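Local coordinates for protein pseudoperoxidase (Leishmania major, PDB 5VIA) that binds heme b and may act as a peroxidase, although it is named a pseudoperoxidase, at residues K9-V20 with I107-R115. Numbering follows the deposited sequence.
Sequences KIKPKYAREDVV and ILDQWRWGR
Pro12 and Trp113, with CA atoms 7.6 Å apart, and Arg16 and Leu108, at 8.0 Å, are the nearest CA pairs across the two backbones. Arg16 buries the largest area, 119 Å². Its CG lies between the backbone N and the carbonyl carbon (chi1 60°), and the chain then runs extended from CG to NE, carrying the guanidinium to helix 105-109. There NH1 and NH2 fork onto Asp109 O at 3.2 and 3.3 Å, both weak bonds, bent to 129° and 126°. Leu108 O lies over one guanidinium face, 3.0 Å from NH1 but badly angled for a bond. Along the aliphatic part of the chain, Arg16 CD packs on Leu108 CD1 at 3.8 Å, and Val20 CG2 meets the same methyl tip to tip. Trp111 CE3 reaches Arg16 CB, while its NE1 bonds to Ser90 OG. At the N-terminal end of 9-20, Pro12 CD sits 3.7 Å from Trp113 CZ2, over one indole face, and Lys9 O approaches the ring edge, though Lys9 is poorly ordered. Tyr288 makes a cation-pi contact with Arg16, and its OH is hydrogen-bonded to Arg16 N. This is peripheral packing of the peroxidase-family fold, away from the heme: Arg16 of helix 16-29 weakly bonds Asp109 O of helix 105-109, and Trp113 of strand 112-113, antiparallel to 286-287, covers Pro12.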
# COMPACT_ATOMS: atom_id res chain seq x y z
N LYS A 9 -11.15 20.45 21.64
CA LYS A 9 -9.77 20.91 21.76
C LYS A 9 -8.98 20.72 20.47
O LYS A 9 -8.37 19.67 20.26
CB LYS A 9 -9.07 20.22 22.94
CG LYS A 9 -9.28 18.71 23.01
CD LYS A 9 -8.45 18.07 24.12
CE LYS A 9 -6.95 18.31 23.93
NZ LYS A 9 -6.41 17.69 22.69
N ILE A 10 -9.00 21.73 19.61
CA ILE A 10 -8.20 21.72 18.38
C ILE A 10 -6.70 21.72 18.72
O ILE A 10 -5.95 22.61 18.33
CB ILE A 10 -8.55 22.95 17.50
CG1 ILE A 10 -8.98 24.13 18.38
CG2 ILE A 10 -9.63 22.59 16.47
CD1 ILE A 10 -10.17 24.91 17.87
N LYS A 11 -6.28 20.67 19.44
CA LYS A 11 -5.01 20.65 20.14
C LYS A 11 -4.29 19.31 20.03
O LYS A 11 -4.29 18.52 20.98
CB LYS A 11 -5.26 20.96 21.63
CG LYS A 11 -4.02 21.13 22.50
CD LYS A 11 -4.34 20.83 23.96
CE LYS A 11 -3.16 21.15 24.87
NZ LYS A 11 -2.82 22.60 24.81
N PRO A 12 -3.68 19.03 18.87
CA PRO A 12 -2.69 17.95 18.87
C PRO A 12 -1.52 18.37 19.75
O PRO A 12 -1.23 19.57 19.82
CB PRO A 12 -2.27 17.84 17.40
CG PRO A 12 -2.72 19.12 16.76
CD PRO A 12 -3.94 19.54 17.51
N LYS A 13 -0.87 17.43 20.43
CA LYS A 13 0.26 17.77 21.29
C LYS A 13 1.49 18.08 20.44
O LYS A 13 2.32 18.92 20.80
CB LYS A 13 0.57 16.63 22.26
CG LYS A 13 1.68 16.95 23.25
CD LYS A 13 1.85 15.85 24.28
CE LYS A 13 2.35 16.42 25.60
NZ LYS A 13 3.56 17.26 25.40
N TYR A 14 1.59 17.41 19.30
CA TYR A 14 2.75 17.51 18.43
C TYR A 14 2.42 18.11 17.07
O TYR A 14 1.26 18.14 16.65
CB TYR A 14 3.37 16.13 18.22
CG TYR A 14 3.54 15.36 19.50
CD1 TYR A 14 4.45 15.76 20.46
CD2 TYR A 14 2.78 14.22 19.75
CE1 TYR A 14 4.61 15.06 21.63
CE2 TYR A 14 2.93 13.52 20.92
CZ TYR A 14 3.85 13.94 21.86
OH TYR A 14 4.01 13.24 23.04
N ALA A 15 3.46 18.56 16.38
CA ALA A 15 3.34 18.96 14.98
C ALA A 15 3.46 17.73 14.10
O ALA A 15 4.36 16.91 14.30
CB ALA A 15 4.42 19.96 14.63
N ARG A 16 2.55 17.59 13.14
CA ARG A 16 2.52 16.43 12.26
C ARG A 16 3.79 16.28 11.42
O ARG A 16 4.15 15.17 11.02
CB ARG A 16 1.28 16.47 11.36
CG ARG A 16 1.22 17.69 10.46
CD ARG A 16 -0.13 17.81 9.74
NE ARG A 16 -0.24 19.11 9.07
CZ ARG A 16 -1.36 19.58 8.53
NH1 ARG A 16 -2.47 18.87 8.57
NH2 ARG A 16 -1.35 20.77 7.94
N GLU A 17 4.48 17.39 11.15
CA GLU A 17 5.70 17.36 10.35
C GLU A 17 6.89 16.81 11.13
O GLU A 17 7.83 16.27 10.55
CB GLU A 17 6.05 18.75 9.81
CG GLU A 17 4.86 19.64 9.51
CD GLU A 17 4.39 20.38 10.74
OE1 GLU A 17 5.25 20.81 11.55
OE2 GLU A 17 3.16 20.53 10.90
N ASP A 18 6.85 16.97 12.46
CA ASP A 18 7.89 16.42 13.33
C ASP A 18 7.85 14.90 13.29
O ASP A 18 8.90 14.25 13.21
CB ASP A 18 7.71 16.91 14.77
CG ASP A 18 8.12 18.35 14.96
OD1 ASP A 18 8.78 18.90 14.05
OD2 ASP A 18 7.81 18.93 16.03
N VAL A 19 6.65 14.33 13.34
CA VAL A 19 6.49 12.89 13.29
C VAL A 19 6.96 12.38 11.93
O VAL A 19 7.73 11.42 11.84
CB VAL A 19 5.03 12.45 13.54
CG1 VAL A 19 4.94 10.93 13.63
CG2 VAL A 19 4.51 13.08 14.83
N VAL A 20 6.51 13.05 10.87
CA VAL A 20 6.97 12.75 9.52
C VAL A 20 8.50 12.83 9.40
O VAL A 20 9.13 11.96 8.79
CB VAL A 20 6.29 13.66 8.48
CG1 VAL A 20 7.00 13.58 7.13
CG2 VAL A 20 4.79 13.29 8.34
N ILE A 107 -1.90 15.22 1.02
CA ILE A 107 -2.23 14.24 2.05
C ILE A 107 -1.82 14.78 3.42
O ILE A 107 -2.58 14.67 4.38
CB ILE A 107 -1.49 12.89 1.83
CG1 ILE A 107 -1.77 12.31 0.44
CG2 ILE A 107 -1.91 11.90 2.89
CD1 ILE A 107 -0.90 11.08 0.10
N LEU A 108 -0.62 15.35 3.50
CA LEU A 108 -0.14 15.87 4.77
C LEU A 108 -0.91 17.13 5.19
O LEU A 108 -1.32 17.25 6.35
CB LEU A 108 1.36 16.15 4.72
CG LEU A 108 1.96 16.59 6.06
CD1 LEU A 108 1.60 15.58 7.14
CD2 LEU A 108 3.46 16.76 5.96
N ASP A 109 -1.11 18.04 4.25
CA ASP A 109 -1.83 19.29 4.54
C ASP A 109 -3.26 19.07 5.03
O ASP A 109 -3.76 19.83 5.86
CB ASP A 109 -1.83 20.20 3.31
CG ASP A 109 -2.55 21.52 3.56
OD1 ASP A 109 -2.00 22.38 4.28
OD2 ASP A 109 -3.67 21.69 3.03
N GLN A 110 -3.91 18.02 4.54
CA GLN A 110 -5.29 17.72 4.89
C GLN A 110 -5.40 16.63 5.96
O GLN A 110 -6.51 16.22 6.31
CB GLN A 110 -6.07 17.27 3.66
CG GLN A 110 -6.42 18.38 2.68
CD GLN A 110 -7.09 17.84 1.42
OE1 GLN A 110 -7.49 16.67 1.36
NE2 GLN A 110 -7.21 18.69 0.41
N TRP A 111 -4.25 16.16 6.45
CA TRP A 111 -4.23 15.10 7.46
C TRP A 111 -5.06 15.48 8.68
O TRP A 111 -4.97 16.60 9.19
CB TRP A 111 -2.78 14.80 7.89
CG TRP A 111 -2.67 13.62 8.81
CD1 TRP A 111 -2.75 12.30 8.47
CD2 TRP A 111 -2.47 13.66 10.23
NE1 TRP A 111 -2.60 11.51 9.60
CE2 TRP A 111 -2.43 12.32 10.69
CE3 TRP A 111 -2.32 14.69 11.16
CZ2 TRP A 111 -2.24 12.00 12.03
CZ3 TRP A 111 -2.13 14.37 12.49
CH2 TRP A 111 -2.10 13.03 12.92
N ARG A 112 -5.88 14.54 9.13
CA ARG A 112 -6.67 14.72 10.33
C ARG A 112 -6.19 13.79 11.43
O ARG A 112 -5.53 12.78 11.16
CB ARG A 112 -8.15 14.48 10.04
CG ARG A 112 -8.80 15.59 9.22
CD ARG A 112 -10.19 15.19 8.78
NE ARG A 112 -10.83 16.27 8.03
CZ ARG A 112 -12.07 16.21 7.55
NH1 ARG A 112 -12.80 15.12 7.73
NH2 ARG A 112 -12.57 17.24 6.89
N TRP A 113 -6.52 14.14 12.67
CA TRP A 113 -6.01 13.40 13.81
C TRP A 113 -7.15 12.86 14.68
O TRP A 113 -8.32 13.17 14.46
CB TRP A 113 -5.05 14.27 14.63
CG TRP A 113 -5.66 15.47 15.30
CD1 TRP A 113 -6.02 16.65 14.71
CD2 TRP A 113 -5.95 15.62 16.69
NE1 TRP A 113 -6.54 17.51 15.65
CE2 TRP A 113 -6.50 16.90 16.87
CE3 TRP A 113 -5.80 14.79 17.81
CZ2 TRP A 113 -6.91 17.38 18.13
CZ3 TRP A 113 -6.20 15.26 19.06
CH2 TRP A 113 -6.75 16.54 19.20
N GLY A 114 -6.80 12.06 15.68
CA GLY A 114 -7.78 11.53 16.60
C GLY A 114 -8.21 10.11 16.30
O GLY A 114 -9.24 9.65 16.81
N ARG A 115 -7.44 9.40 15.46
CA ARG A 115 -7.71 7.98 15.21
C ARG A 115 -7.65 7.24 16.53
O ARG A 115 -6.62 7.28 17.23
CB ARG A 115 -6.68 7.39 14.24
CG ARG A 115 -6.86 7.81 12.79
CD ARG A 115 -5.64 7.44 11.93
NE ARG A 115 -5.78 8.03 10.59
CZ ARG A 115 -5.55 9.31 10.32
NH1 ARG A 115 -5.13 10.13 11.28
NH2 ARG A 115 -5.73 9.78 9.10